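Local coordinates for SusD superfamily protein (Bacteroides fragilis, PDB 3L22) that probably binds sugars at the outer membrane as a member of the SusD family, whose relatives hand glycans to a partner transporter, at residues L278-M286 against N383-G391; D290-R298 against R356-L367. One frame throughout, in Å; residues are numbered along the deposited sequence.

Interaction 1: L278-M286 against N383-G391. With EDO (1,2-ethanediol), chain B.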
ATOM      1  N   LEU A 278     -10.493  -9.398 -12.916  1.00 13.29           N
ATOM      2  CA  LEU A 278     -10.142 -10.806 -13.048  1.00 13.01           C
ATOM      3  C   LEU A 278      -8.630 -10.928 -12.883  1.00 13.06           C
ATOM      4  O   LEU A 278      -7.876  -9.944 -13.005  1.00 11.46           O
ATOM      5  CB  LEU A 278     -10.569 -11.339 -14.413  1.00 13.41           C
ATOM      6  CG  LEU A 278     -12.059 -11.369 -14.790  1.00 14.02           C
ATOM      7  CD1 LEU A 278     -12.246 -11.759 -16.307  1.00 11.07           C
ATOM      8  CD2 LEU A 278     -12.807 -12.372 -13.826  1.00 11.46           C
ATOM      9  N   ILE A 279      -8.184 -12.143 -12.611  1.00 13.17           N
ATOM     10  CA  ILE A 279      -6.775 -12.480 -12.664  1.00 13.23           C
ATOM     11  C   ILE A 279      -6.336 -12.387 -14.131  1.00 14.23           C
ATOM     12  O   ILE A 279      -7.051 -12.884 -15.010  1.00 14.13           O
ATOM     13  CB  ILE A 279      -6.519 -13.905 -12.198  1.00 13.15           C
ATOM     14  CG1 ILE A 279      -6.966 -14.100 -10.733  1.00 13.39           C
ATOM     15  CG2 ILE A 279      -4.996 -14.273 -12.389  1.00 11.92           C
ATOM     16  CD1 ILE A 279      -7.000 -15.553 -10.319  1.00  8.99           C
ATOM     17  N   ASP A 280      -5.189 -11.744 -14.401  1.00 14.64           N
ATOM     18  CA  ASP A 280      -4.586 -11.775 -15.754  1.00 14.62           C
ATOM     19  C   ASP A 280      -3.861 -13.090 -15.974  1.00 14.44           C
ATOM     20  O   ASP A 280      -2.640 -13.214 -15.721  1.00 14.35           O
ATOM     21  CB  ASP A 280      -3.637 -10.598 -15.994  1.00 14.77           C
ATOM     22  CG  ASP A 280      -3.197 -10.487 -17.456  1.00 16.94           C
ATOM     23  OD1 ASP A 280      -3.291 -11.482 -18.216  1.00 15.51           O
ATOM     24  OD2 ASP A 280      -2.789  -9.372 -17.844  1.00 19.11           O
ATOM     25  N   THR A 281      -4.603 -14.071 -16.472  1.00 14.70           N
ATOM     26  CA  THR A 281      -4.028 -15.384 -16.710  1.00 15.11           C
ATOM     27  C   THR A 281      -3.383 -15.483 -18.105  1.00 15.78           C
ATOM     28  O   THR A 281      -2.706 -16.438 -18.370  1.00 15.92           O
ATOM     29  CB  THR A 281      -5.056 -16.489 -16.564  1.00 15.71           C
ATOM     30  OG1 THR A 281      -6.137 -16.207 -17.455  1.00 15.98           O
ATOM     31  CG2 THR A 281      -5.551 -16.584 -15.112  1.00 13.06           C
ATOM     32  N   LYS A 282      -3.582 -14.510 -18.995  1.00 15.85           N
ATOM     33  CA  LYS A 282      -2.894 -14.544 -20.296  1.00 15.37           C
ATOM     34  C   LYS A 282      -1.414 -14.148 -20.173  1.00 14.45           C
ATOM     35  O   LYS A 282      -0.570 -14.744 -20.796  1.00 13.80           O
ATOM     36  CB  LYS A 282      -3.598 -13.602 -21.289  1.00 16.50           C
ATOM     37  CG  LYS A 282      -2.941 -13.555 -22.690  1.00 17.91           C
ATOM     38  CD  LYS A 282      -3.478 -12.437 -23.586  1.00 21.21           C
ATOM     39  CE  LYS A 282      -2.606 -12.253 -24.896  1.00 22.91           C
ATOM     40  NZ  LYS A 282      -2.428 -13.397 -25.874  1.00 21.37           N
ATOM     41  N   SER A 283      -1.121 -13.130 -19.373  1.00 14.14           N
ATOM     42  CA  SER A 283       0.175 -12.469 -19.366  1.00 14.64           C
ATOM     43  C   SER A 283       0.731 -12.058 -18.010  1.00 15.00           C
ATOM     44  O   SER A 283       1.869 -11.585 -17.959  1.00 15.19           O
ATOM     45  CB  SER A 283       0.062 -11.170 -20.194  1.00 15.48           C
ATOM     46  OG  SER A 283      -0.310 -11.445 -21.529  1.00 15.58           O
ATOM     47  N   GLY A 284      -0.058 -12.151 -16.934  1.00 14.91           N
ATOM     48  CA  GLY A 284       0.381 -11.736 -15.608  1.00 14.63           C
ATOM     49  C   GLY A 284       1.079 -12.873 -14.871  1.00 14.40           C
ATOM     50  O   GLY A 284       1.377 -13.896 -15.455  1.00 15.45           O
ATOM     51  N   ILE A 285       1.308 -12.689 -13.580  1.00 14.07           N
ATOM     52  CA  ILE A 285       2.064 -13.630 -12.771  1.00 13.30           C
ATOM     53  C   ILE A 285       1.508 -15.049 -12.845  1.00 14.34           C
ATOM     54  O   ILE A 285       2.265 -16.021 -12.950  1.00 14.67           O
ATOM     55  CB  ILE A 285       2.205 -13.152 -11.294  1.00 13.22           C
ATOM     56  CG1 ILE A 285       3.192 -14.054 -10.503  1.00 11.85           C
ATOM     57  CG2 ILE A 285       0.860 -13.086 -10.562  1.00 12.44           C
ATOM     58  CD1 ILE A 285       4.584 -14.171 -11.139  1.00  9.45           C
HETATM   59  N   MSE A 286       0.192 -15.181 -12.821  1.00 15.29           N
HETATM   60  CA  MSE A 286      -0.408 -16.510 -12.834  1.00 16.02           C
HETATM   61  C   MSE A 286      -0.461 -17.124 -14.223  1.00 15.88           C
HETATM   62  O   MSE A 286      -0.974 -18.210 -14.336  1.00 16.41           O
HETATM   63  CB  MSE A 286      -1.794 -16.497 -12.163  1.00 16.15           C
HETATM   64  CG  MSE A 286      -1.719 -16.184 -10.700  1.00 18.21           C
HETATM   65 SE   MSE A 286      -3.400 -16.755  -9.868  0.75 26.26          SE
HETATM   66  CE  MSE A 286      -3.321 -16.104  -8.079  1.00 18.00           C
ATOM     67  N   ASN A 383       8.820 -12.044  -8.916  1.00 13.21           N
ATOM     68  CA  ASN A 383       7.706 -12.916  -9.235  1.00 13.34           C
ATOM     69  C   ASN A 383       7.011 -13.469  -7.987  1.00 13.08           C
ATOM     70  O   ASN A 383       5.799 -13.518  -7.947  1.00 11.98           O
ATOM     71  CB  ASN A 383       8.148 -14.076 -10.126  1.00 12.44           C
ATOM     72  CG  ASN A 383       8.365 -13.657 -11.564  1.00 15.06           C
ATOM     73  OD1 ASN A 383       7.764 -12.691 -12.042  1.00 17.45           O
ATOM     74  ND2 ASN A 383       9.229 -14.380 -12.259  1.00 15.66           N
ATOM     75  N   GLU A 384       7.778 -13.859  -6.981  1.00 13.07           N
ATOM     76  CA  GLU A 384       7.184 -14.314  -5.725  1.00 13.54           C
ATOM     77  C   GLU A 384       6.314 -13.230  -5.073  1.00 13.94           C
ATOM     78  O   GLU A 384       5.218 -13.496  -4.581  1.00 13.38           O
ATOM     79  CB  GLU A 384       8.264 -14.797  -4.750  1.00 12.95           C
ATOM     80  CG  GLU A 384       7.740 -15.791  -3.689  1.00 13.73           C
ATOM     81  CD  GLU A 384       7.361 -17.162  -4.263  1.00 14.50           C
ATOM     82  OE1 GLU A 384       8.011 -17.651  -5.229  1.00 15.81           O
ATOM     83  OE2 GLU A 384       6.443 -17.781  -3.696  1.00 15.55           O
ATOM     84  N   LYS A 385       6.811 -12.004  -5.100  1.00 14.50           N
ATOM     85  CA  LYS A 385       6.102 -10.845  -4.570  1.00 14.32           C
ATOM     86  C   LYS A 385       4.800 -10.608  -5.377  1.00 13.30           C
ATOM     87  O   LYS A 385       3.761 -10.332  -4.808  1.00 12.47           O
ATOM     88  CB  LYS A 385       7.033  -9.631  -4.634  1.00 14.53           C
ATOM     89  CG  LYS A 385       6.497  -8.339  -4.018  1.00 16.73           C
ATOM     90  CD  LYS A 385       6.822  -8.229  -2.557  1.00 19.44           C
ATOM     91  CE  LYS A 385       6.412  -6.861  -1.964  1.00 18.65           C
ATOM     92  NZ  LYS A 385       7.271  -5.792  -2.517  1.00 21.46           N
ATOM     93  N   ARG A 386       4.850 -10.799  -6.695  1.00 12.66           N
ATOM     94  CA  ARG A 386       3.671 -10.651  -7.547  1.00 12.26           C
ATOM     95  C   ARG A 386       2.563 -11.652  -7.185  1.00 12.75           C
ATOM     96  O   ARG A 386       1.366 -11.282  -7.101  1.00 12.92           O
ATOM     97  CB  ARG A 386       4.076 -10.785  -9.023  1.00 12.99           C
ATOM     98  CG  ARG A 386       4.863  -9.598  -9.542  1.00 13.23           C
ATOM     99  CD  ARG A 386       5.393  -9.829 -10.947  1.00 12.61           C
ATOM    100  NE  ARG A 386       4.310  -9.813 -11.923  1.00 14.34           N
ATOM    101  CZ  ARG A 386       4.466  -9.936 -13.235  1.00 13.71           C
ATOM    102  NH1 ARG A 386       5.676 -10.121 -13.775  1.00 15.52           N
ATOM    103  NH2 ARG A 386       3.403  -9.910 -14.021  1.00 13.37           N
ATOM    104  N   LEU A 387       2.956 -12.893  -6.932  1.00 12.30           N
ATOM    105  CA  LEU A 387       1.996 -13.946  -6.573  1.00 12.90           C
ATOM    106  C   LEU A 387       1.532 -13.811  -5.122  1.00 12.65           C
ATOM    107  O   LEU A 387       0.340 -13.832  -4.843  1.00 13.10           O
ATOM    108  CB  LEU A 387       2.575 -15.349  -6.842  1.00 12.20           C
ATOM    109  CG  LEU A 387       1.713 -16.565  -6.457  1.00 13.15           C
ATOM    110  CD1 LEU A 387       0.364 -16.525  -7.199  1.00 10.65           C
ATOM    111  CD2 LEU A 387       2.428 -17.890  -6.728  1.00  9.46           C
ATOM    112  N   GLU A 388       2.462 -13.641  -4.209  1.00 12.10           N
ATOM    113  CA  GLU A 388       2.085 -13.447  -2.814  1.00 12.41           C
ATOM    114  C   GLU A 388       1.123 -12.263  -2.617  1.00 12.90           C
ATOM    115  O   GLU A 388       0.219 -12.397  -1.811  1.00 13.30           O
ATOM    116  CB  GLU A 388       3.320 -13.279  -1.940  1.00 12.35           C
ATOM    117  CG  GLU A 388       3.093 -13.359  -0.414  1.00 12.48           C
ATOM    118  CD  GLU A 388       2.781 -14.753   0.114  1.00 14.90           C
ATOM    119  OE1 GLU A 388       3.268 -15.776  -0.445  1.00 13.88           O
ATOM    120  OE2 GLU A 388       2.036 -14.814   1.115  1.00 13.97           O
ATOM    121  N   PHE A 389       1.324 -11.138  -3.333  1.00 12.51           N
ATOM    122  CA  PHE A 389       0.583  -9.905  -3.104  1.00 12.86           C
ATOM    123  C   PHE A 389      -0.387  -9.498  -4.202  1.00 13.05           C
ATOM    124  O   PHE A 389      -0.855  -8.353  -4.262  1.00 12.88           O
ATOM    125  CB  PHE A 389       1.566  -8.793  -2.684  1.00 13.29           C
ATOM    126  CG  PHE A 389       2.162  -9.089  -1.378  1.00 13.79           C
ATOM    127  CD1 PHE A 389       1.392  -8.960  -0.228  1.00 15.02           C
ATOM    128  CD2 PHE A 389       3.423  -9.647  -1.279  1.00 15.68           C
ATOM    129  CE1 PHE A 389       1.919  -9.313   1.009  1.00 17.15           C
ATOM    130  CE2 PHE A 389       3.933 -10.006  -0.059  1.00 14.14           C
ATOM    131  CZ  PHE A 389       3.168  -9.858   1.076  1.00 14.79           C
ATOM    132  N   ILE A 390      -0.776 -10.474  -5.020  1.00 13.12           N
ATOM    133  CA  ILE A 390      -1.822 -10.256  -5.996  1.00 12.85           C
ATOM    134  C   ILE A 390      -3.068  -9.775  -5.265  1.00 13.50           C
ATOM    135  O   ILE A 390      -3.513 -10.379  -4.284  1.00 12.99           O
ATOM    136  CB  ILE A 390      -2.082 -11.509  -6.888  1.00 12.80           C
ATOM    137  CG1 ILE A 390      -3.013 -11.148  -8.065  1.00 14.07           C
ATOM    138  CG2 ILE A 390      -2.634 -12.728  -6.095  1.00 10.79           C
ATOM    139  CD1 ILE A 390      -3.041 -12.237  -9.218  1.00 11.88           C
ATOM    140  N   GLY A 391      -3.613  -8.652  -5.733  1.00 14.44           N
ATOM    141  CA  GLY A 391      -4.787  -8.049  -5.100  1.00 14.39           C
ATOM    142  C   GLY A 391      -4.574  -7.283  -3.806  1.00 14.42           C
ATOM    143  O   GLY A 391      -5.571  -6.895  -3.142  1.00 14.93           O
TER
HETATM  144  C1  EDO B  22       7.021  -2.830  -1.256  1.00 47.55           C
HETATM  145  O1  EDO B  22       6.363  -4.011  -0.850  1.00 41.30           O
HETATM  146  C2  EDO B  22       6.097  -1.847  -1.993  1.00 48.39           C
HETATM  147  O2  EDO B  22       7.005  -0.799  -2.458  1.00 48.88           O
HETATM  148  O   HOH W   1       3.602  -9.741 -17.028  1.00 14.76           O
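A water joins Arg386 to the backbone of Ser283: it accepts from Arg386 NH2 at 3.0 Å, lying in the guanidinium plane at its edge, and donates to Ser283 O at 2.7 Å. The same NH2 forms a salt bridge with Asp55, so NH2 serves two acceptors, and Ile285 CA lies over one face of the group. The bend at chi3 (71°) brings the guanidinium back alongside Ile285, the two side chains sliding past each other in opposite directions with Ile285 CG1 3.7 Å from Arg386 CB. Ile285 sets CG1 anti to its backbone N (chi1 -171°), which carries CD1 to the last turns of helix 374-388, 3.5 Å from Asn383 O. The contact thus seats the turn after strand 277-279 on the C-terminal end of a helix in the SusD-family region. An Asx motif shapes that turn: Asp280 OD1 accepts from Ser283 N at 3.0 Å, the donor lying well above the carboxylate plane. Beyond Ile285, Met286 (a selenomethionine), extended beyond CG, crosses Leu387 and Ile390 at about a right angle. Met286 CE lies 3.8 Å from Leu387 CD1, and Met286 CE is 4.0 Å from Ile390 CG2. Ile390 CD1 also meets CG2 of Ile279 and CG2 of Ile285, closing a buried apolar layer that Ile299 of helix 297-302 extends.

Interaction 2: D290-R298 against R356-L367; sequences DYSLATDKR and RGRSVDAATDPL
Arg356 reaches out straight from its helix and lays its guanidinium edge-on to Asp290 O: NH2 donates at 3.0 Å, in the carbonyl plane and on a lone pair. With chi1 near 180° (-178°) and no bend before NE, the chain carries its guanidinium to the 290-293 loop. Arg356 grips Asp365 side-on through NE and NH2, in a salt bridge with NE 2.7 Å from Asp365 OD2 and NH2 bonded to OD1. Val360 CG2 covers one guanidinium face and Leu367 CD2 the opposite one, so the plane is held by bonds at its rim and apolar groups above and below. The Tyr291 and Arg356 side chains cross at about a right angle, their flat groups inclined at 66°, with Tyr291 CE1 3.3 Å from Arg356 NH1. Leu293 CD1 meets the Pro366 ring at CD. At the other end Ser359 CB sits over one face of the Arg298 guanidinium, 3.3 Å from Arg298 NE. Arg298 holds Asp296 side-on through NE and NH2. The backbones join where Lys297 N donates to Ser359 O at 2.9 Å, and Lys297 NZ reaches Arg358 O at 2.8 Å, nearly along the C=O axis. Outside the two segments, Arg356 NH1 pairs with Glu384, Arg298 NH1 with Glu388 and Lys297 NZ with Glu234. A zinc ion lies about 3 Å from the Asp290 side chain (nearest atoms), a residue seen to bind zinc. Asp296 is the N-cap of helix 297-302, its OD1 accepting from Arg298 N at 2.9 Å, and Asp365 OD1 accepts from Leu367 N in an Asx turn.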
ATOM      1  N   ASP A 290       5.884 -21.471 -13.086  1.00 16.44           N
ATOM      2  CA  ASP A 290       6.344 -21.562 -11.700  1.00 16.30           C
ATOM      3  C   ASP A 290       5.505 -20.798 -10.666  1.00 14.97           C
ATOM      4  O   ASP A 290       5.692 -20.960  -9.470  1.00 13.26           O
ATOM      5  CB  ASP A 290       7.798 -21.137 -11.586  1.00 17.91           C
ATOM      6  CG  ASP A 290       8.771 -22.114 -12.297  1.00 20.85           C
ATOM      7  OD1 ASP A 290       8.345 -23.095 -12.950  1.00 22.32           O
ATOM      8  OD2 ASP A 290       9.989 -21.889 -12.149  1.00 27.08           O
ATOM      9  N   TYR A 291       4.581 -19.967 -11.125  1.00 14.04           N
ATOM     10  CA  TYR A 291       3.766 -19.166 -10.267  1.00 13.43           C
ATOM     11  C   TYR A 291       2.299 -19.477 -10.522  1.00 13.25           C
ATOM     12  O   TYR A 291       1.445 -18.678 -10.231  1.00 12.90           O
ATOM     13  CB  TYR A 291       4.162 -17.680 -10.471  1.00 13.47           C
ATOM     14  CG  TYR A 291       5.632 -17.517 -10.143  1.00 12.59           C
ATOM     15  CD1 TYR A 291       6.062 -17.313  -8.855  1.00 11.96           C
ATOM     16  CD2 TYR A 291       6.601 -17.674 -11.145  1.00 15.57           C
ATOM     17  CE1 TYR A 291       7.428 -17.266  -8.556  1.00 13.37           C
ATOM     18  CE2 TYR A 291       7.954 -17.610 -10.871  1.00 13.50           C
ATOM     19  CZ  TYR A 291       8.360 -17.406  -9.565  1.00 14.53           C
ATOM     20  OH  TYR A 291       9.698 -17.343  -9.308  1.00 16.40           O
ATOM     21  N   SER A 292       2.023 -20.664 -11.075  1.00 12.65           N
ATOM     22  CA  SER A 292       0.674 -21.161 -11.195  1.00 12.34           C
ATOM     23  C   SER A 292       0.605 -22.654 -10.960  1.00 12.63           C
ATOM     24  O   SER A 292      -0.253 -23.316 -11.481  1.00 13.28           O
ATOM     25  CB  SER A 292       0.103 -20.795 -12.564  1.00 12.05           C
ATOM     26  OG  SER A 292       0.916 -21.285 -13.590  1.00 13.85           O
ATOM     27  N   LEU A 293       1.452 -23.171 -10.089  1.00 13.62           N
ATOM     28  CA  LEU A 293       1.502 -24.602  -9.836  1.00 13.90           C
ATOM     29  C   LEU A 293       0.210 -25.066  -9.148  1.00 14.37           C
ATOM     30  O   LEU A 293      -0.276 -24.433  -8.204  1.00 14.17           O
ATOM     31  CB  LEU A 293       2.708 -24.917  -8.959  1.00 14.51           C
ATOM     32  CG  LEU A 293       4.077 -24.655  -9.571  1.00 14.66           C
ATOM     33  CD1 LEU A 293       5.146 -24.640  -8.444  1.00 12.51           C
ATOM     34  CD2 LEU A 293       4.377 -25.670 -10.692  1.00 12.37           C
ATOM     35  N   ALA A 294      -0.357 -26.155  -9.643  1.00 14.83           N
ATOM     36  CA  ALA A 294      -1.633 -26.657  -9.174  1.00 14.51           C
ATOM     37  C   ALA A 294      -1.619 -26.963  -7.661  1.00 14.90           C
ATOM     38  O   ALA A 294      -2.664 -26.871  -6.994  1.00 15.24           O
ATOM     39  CB  ALA A 294      -2.069 -27.958 -10.030  1.00 13.39           C
ATOM     40  N   THR A 295      -0.459 -27.318  -7.107  1.00 14.33           N
ATOM     41  CA  THR A 295      -0.372 -27.628  -5.688  1.00 14.54           C
ATOM     42  C   THR A 295       0.148 -26.449  -4.839  1.00 14.18           C
ATOM     43  O   THR A 295       0.394 -26.622  -3.652  1.00 14.39           O
ATOM     44  CB  THR A 295       0.563 -28.803  -5.453  1.00 14.26           C
ATOM     45  OG1 THR A 295       1.807 -28.466  -6.047  1.00 17.00           O
ATOM     46  CG2 THR A 295       0.026 -30.122  -6.095  1.00 12.61           C
ATOM     47  N   ASP A 296       0.353 -25.269  -5.434  1.00 13.48           N
ATOM     48  CA  ASP A 296       0.699 -24.059  -4.673  1.00 12.60           C
ATOM     49  C   ASP A 296      -0.531 -23.675  -3.851  1.00 12.10           C
ATOM     50  O   ASP A 296      -1.613 -23.549  -4.399  1.00 11.91           O
ATOM     51  CB  ASP A 296       1.094 -22.948  -5.667  1.00 13.02           C
ATOM     52  CG  ASP A 296       1.609 -21.644  -5.023  1.00 13.59           C
ATOM     53  OD1 ASP A 296       1.059 -21.155  -4.011  1.00 16.30           O
ATOM     54  OD2 ASP A 296       2.526 -21.018  -5.642  1.00 14.05           O
ATOM     55  N   LYS A 297      -0.364 -23.450  -2.555  1.00 12.02           N
ATOM     56  CA  LYS A 297      -1.498 -23.060  -1.670  1.00 12.70           C
ATOM     57  C   LYS A 297      -2.267 -21.833  -2.123  1.00 12.92           C
ATOM     58  O   LYS A 297      -3.470 -21.774  -1.941  1.00 13.57           O
ATOM     59  CB  LYS A 297      -1.013 -22.846  -0.231  1.00 12.89           C
ATOM     60  CG  LYS A 297      -0.541 -24.132   0.460  1.00 14.19           C
ATOM     61  CD  LYS A 297      -0.197 -23.860   1.943  1.00 15.47           C
ATOM     62  CE  LYS A 297       0.566 -25.001   2.604  1.00 14.08           C
ATOM     63  NZ  LYS A 297       1.273 -24.512   3.862  1.00 15.76           N
ATOM     64  N   ARG A 298      -1.561 -20.859  -2.708  1.00 13.65           N
ATOM     65  CA  ARG A 298      -2.135 -19.631  -3.173  1.00 13.81           C
ATOM     66  C   ARG A 298      -2.987 -19.835  -4.436  1.00 14.20           C
ATOM     67  O   ARG A 298      -4.016 -19.182  -4.604  1.00 14.21           O
ATOM     68  CB  ARG A 298      -1.033 -18.626  -3.415  1.00 14.16           C
ATOM     69  CG  ARG A 298      -0.236 -18.305  -2.142  1.00 14.21           C
ATOM     70  CD  ARG A 298       1.092 -17.657  -2.410  1.00 14.18           C
ATOM     71  NE  ARG A 298       1.990 -18.555  -3.138  1.00 12.84           N
ATOM     72  CZ  ARG A 298       3.289 -18.333  -3.307  1.00 12.77           C
ATOM     73  NH1 ARG A 298       3.873 -17.240  -2.814  1.00 12.24           N
ATOM     74  NH2 ARG A 298       4.016 -19.199  -4.011  1.00 12.39           N
ATOM     75  N   ARG A 356       8.321 -18.712  -0.190  1.00 12.92           N
ATOM     76  CA  ARG A 356       7.845 -19.648  -1.211  1.00 13.12           C
ATOM     77  C   ARG A 356       7.529 -21.009  -0.596  1.00 12.63           C
ATOM     78  O   ARG A 356       6.528 -21.630  -0.942  1.00 13.12           O
ATOM     79  CB  ARG A 356       8.863 -19.794  -2.346  1.00 13.48           C
ATOM     80  CG  ARG A 356       8.425 -20.715  -3.501  1.00 12.53           C
ATOM     81  CD  ARG A 356       9.388 -20.677  -4.687  1.00 13.58           C
ATOM     82  NE  ARG A 356       8.951 -21.564  -5.769  1.00 13.85           N
ATOM     83  CZ  ARG A 356       8.048 -21.255  -6.702  1.00 13.61           C
ATOM     84  NH1 ARG A 356       7.484 -20.063  -6.760  1.00 15.61           N
ATOM     85  NH2 ARG A 356       7.714 -22.151  -7.619  1.00 12.26           N
ATOM     86  N   GLY A 357       8.398 -21.482   0.294  1.00 12.29           N
ATOM     87  CA  GLY A 357       8.197 -22.757   0.996  1.00 12.31           C
ATOM     88  C   GLY A 357       6.945 -22.845   1.843  1.00 12.27           C
ATOM     89  O   GLY A 357       6.443 -23.934   2.099  1.00 12.58           O
ATOM     90  N   ARG A 358       6.433 -21.707   2.298  1.00 12.79           N
ATOM     91  CA  ARG A 358       5.151 -21.707   2.987  1.00 13.62           C
ATOM     92  C   ARG A 358       4.012 -22.210   2.081  1.00 14.18           C
ATOM     93  O   ARG A 358       3.102 -22.914   2.567  1.00 14.59           O
ATOM     94  CB  ARG A 358       4.877 -20.369   3.651  1.00 12.82           C
ATOM     95  CG  ARG A 358       3.603 -20.336   4.526  1.00 15.07           C
ATOM     96  CD  ARG A 358       2.402 -19.784   3.821  1.00 13.11           C
ATOM     97  NE  ARG A 358       2.511 -18.385   3.418  1.00 14.52           N
ATOM     98  CZ  ARG A 358       2.127 -17.328   4.137  1.00 13.96           C
ATOM     99  NH1 ARG A 358       1.638 -17.465   5.369  1.00 13.43           N
ATOM    100  NH2 ARG A 358       2.239 -16.101   3.621  1.00 13.71           N
ATOM    101  N   SER A 359       4.091 -21.896   0.779  1.00 14.53           N
ATOM    102  CA  SER A 359       3.027 -22.229  -0.162  1.00 14.51           C
ATOM    103  C   SER A 359       3.334 -23.360  -1.165  1.00 14.89           C
ATOM    104  O   SER A 359       2.402 -23.958  -1.712  1.00 13.49           O
ATOM    105  CB  SER A 359       2.630 -20.961  -0.924  1.00 14.24           C
ATOM    106  OG  SER A 359       2.044 -19.999  -0.053  1.00 14.30           O
ATOM    107  N   VAL A 360       4.621 -23.599  -1.436  1.00 14.70           N
ATOM    108  CA  VAL A 360       5.076 -24.519  -2.503  1.00 15.64           C
ATOM    109  C   VAL A 360       6.020 -25.533  -1.886  1.00 16.59           C
ATOM    110  O   VAL A 360       7.014 -25.156  -1.335  1.00 17.24           O
ATOM    111  CB  VAL A 360       5.841 -23.763  -3.647  1.00 15.67           C
ATOM    112  CG1 VAL A 360       6.411 -24.736  -4.711  1.00 12.48           C
ATOM    113  CG2 VAL A 360       4.908 -22.706  -4.349  1.00 13.12           C
ATOM    114  N   ASP A 361       5.719 -26.812  -1.978  1.00 18.72           N
ATOM    115  CA  ASP A 361       6.631 -27.866  -1.486  1.00 20.55           C
ATOM    116  C   ASP A 361       7.979 -27.907  -2.226  1.00 20.99           C
ATOM    117  O   ASP A 361       8.025 -28.099  -3.446  1.00 19.91           O
ATOM    118  CB  ASP A 361       5.950 -29.213  -1.663  1.00 22.06           C
ATOM    119  CG  ASP A 361       6.810 -30.386  -1.192  1.00 26.12           C
ATOM    120  OD1 ASP A 361       7.492 -30.296  -0.147  1.00 32.14           O
ATOM    121  OD2 ASP A 361       6.787 -31.416  -1.888  1.00 35.95           O
ATOM    122  N   ALA A 362       9.060 -27.762  -1.466  1.00 22.23           N
ATOM    123  CA  ALA A 362      10.404 -27.600  -2.001  1.00 23.39           C
ATOM    124  C   ALA A 362      10.878 -28.822  -2.731  1.00 24.15           C
ATOM    125  O   ALA A 362      11.512 -28.703  -3.774  1.00 24.64           O
ATOM    126  CB  ALA A 362      11.397 -27.257  -0.892  1.00 24.43           C
ATOM    127  N   ALA A 363      10.561 -29.993  -2.178  1.00 24.89           N
ATOM    128  CA  ALA A 363      10.942 -31.291  -2.754  1.00 24.78           C
ATOM    129  C   ALA A 363      10.461 -31.499  -4.187  1.00 24.05           C
ATOM    130  O   ALA A 363      11.137 -32.182  -4.940  1.00 24.60           O
ATOM    131  CB  ALA A 363      10.447 -32.458  -1.863  1.00 24.43           C
ATOM    132  N   THR A 364       9.333 -30.912  -4.575  1.00 23.15           N
ATOM    133  CA  THR A 364       8.836 -31.038  -5.955  1.00 22.01           C
ATOM    134  C   THR A 364       8.760 -29.692  -6.728  1.00 20.74           C
ATOM    135  O   THR A 364       8.093 -29.589  -7.726  1.00 20.11           O
ATOM    136  CB  THR A 364       7.467 -31.629  -5.909  1.00 22.95           C
ATOM    137  OG1 THR A 364       6.649 -30.745  -5.145  1.00 23.46           O
ATOM    138  CG2 THR A 364       7.507 -33.057  -5.242  1.00 22.74           C
ATOM    139  N   ASP A 365       9.467 -28.669  -6.273  1.00 19.90           N
ATOM    140  CA  ASP A 365       9.448 -27.329  -6.908  1.00 18.03           C
ATOM    141  C   ASP A 365      10.345 -27.318  -8.176  1.00 17.36           C
ATOM    142  O   ASP A 365      11.517 -27.691  -8.118  1.00 15.39           O
ATOM    143  CB  ASP A 365       9.982 -26.326  -5.892  1.00 17.47           C
ATOM    144  CG  ASP A 365       9.745 -24.872  -6.272  1.00 16.95           C
ATOM    145  OD1 ASP A 365       9.395 -24.548  -7.427  1.00 15.92           O
ATOM    146  OD2 ASP A 365       9.909 -24.019  -5.363  1.00 18.78           O
ATOM    147  N   PRO A 366       9.821 -26.843  -9.300  1.00 16.97           N
ATOM    148  CA  PRO A 366      10.662 -26.676 -10.481  1.00 17.68           C
ATOM    149  C   PRO A 366      11.716 -25.563 -10.403  1.00 17.32           C
ATOM    150  O   PRO A 366      12.616 -25.553 -11.221  1.00 18.22           O
ATOM    151  CB  PRO A 366       9.659 -26.390 -11.601  1.00 17.94           C
ATOM    152  CG  PRO A 366       8.452 -26.050 -10.987  1.00 17.04           C
ATOM    153  CD  PRO A 366       8.409 -26.569  -9.597  1.00 18.08           C
ATOM    154  N   LEU A 367      11.598 -24.652  -9.449  1.00 16.48           N
ATOM    155  CA  LEU A 367      12.585 -23.586  -9.242  1.00 16.76           C
ATOM    156  C   LEU A 367      13.615 -24.063  -8.222  1.00 17.27           C
ATOM    157  O   LEU A 367      13.252 -24.427  -7.104  1.00 17.67           O
ATOM    158  CB  LEU A 367      11.876 -22.332  -8.723  1.00 16.22           C
ATOM    159  CG  LEU A 367      12.685 -21.055  -8.485  1.00 16.97           C
ATOM    160  CD1 LEU A 367      13.215 -20.518  -9.817  1.00 16.71           C
ATOM    161  CD2 LEU A 367      11.801 -20.028  -7.755  1.00 13.72           C
TER
HETATM  162  O   HOH W   2      11.975 -23.189 -12.946  1.00 18.46           O
HETATM  163  O   HOH W   3       3.458 -27.858  -2.815  1.00 40.92           O

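The centres of the two interactions lie about 14 Å apart, on the same side of the chain's centre. Their order along the chain is 278-286, 290-298, 356-367 and 383-391, so interaction 2 falls within the span that interaction 1 brings together. Strand 277-279 is followed by helix 297-302, and helix 345-359 by helix 374-388. The contacts touch directly: Glu384 OE2 bridges to Arg298 NH1 and Glu388 OE2 to Arg358 NH2, both at 2.8 Å, while Leu387 packs on Asp296. Helix 374-388 thus presents Ile285 with one side and the arginines of interaction 2 with its glutamates, joining the two contacts into one block.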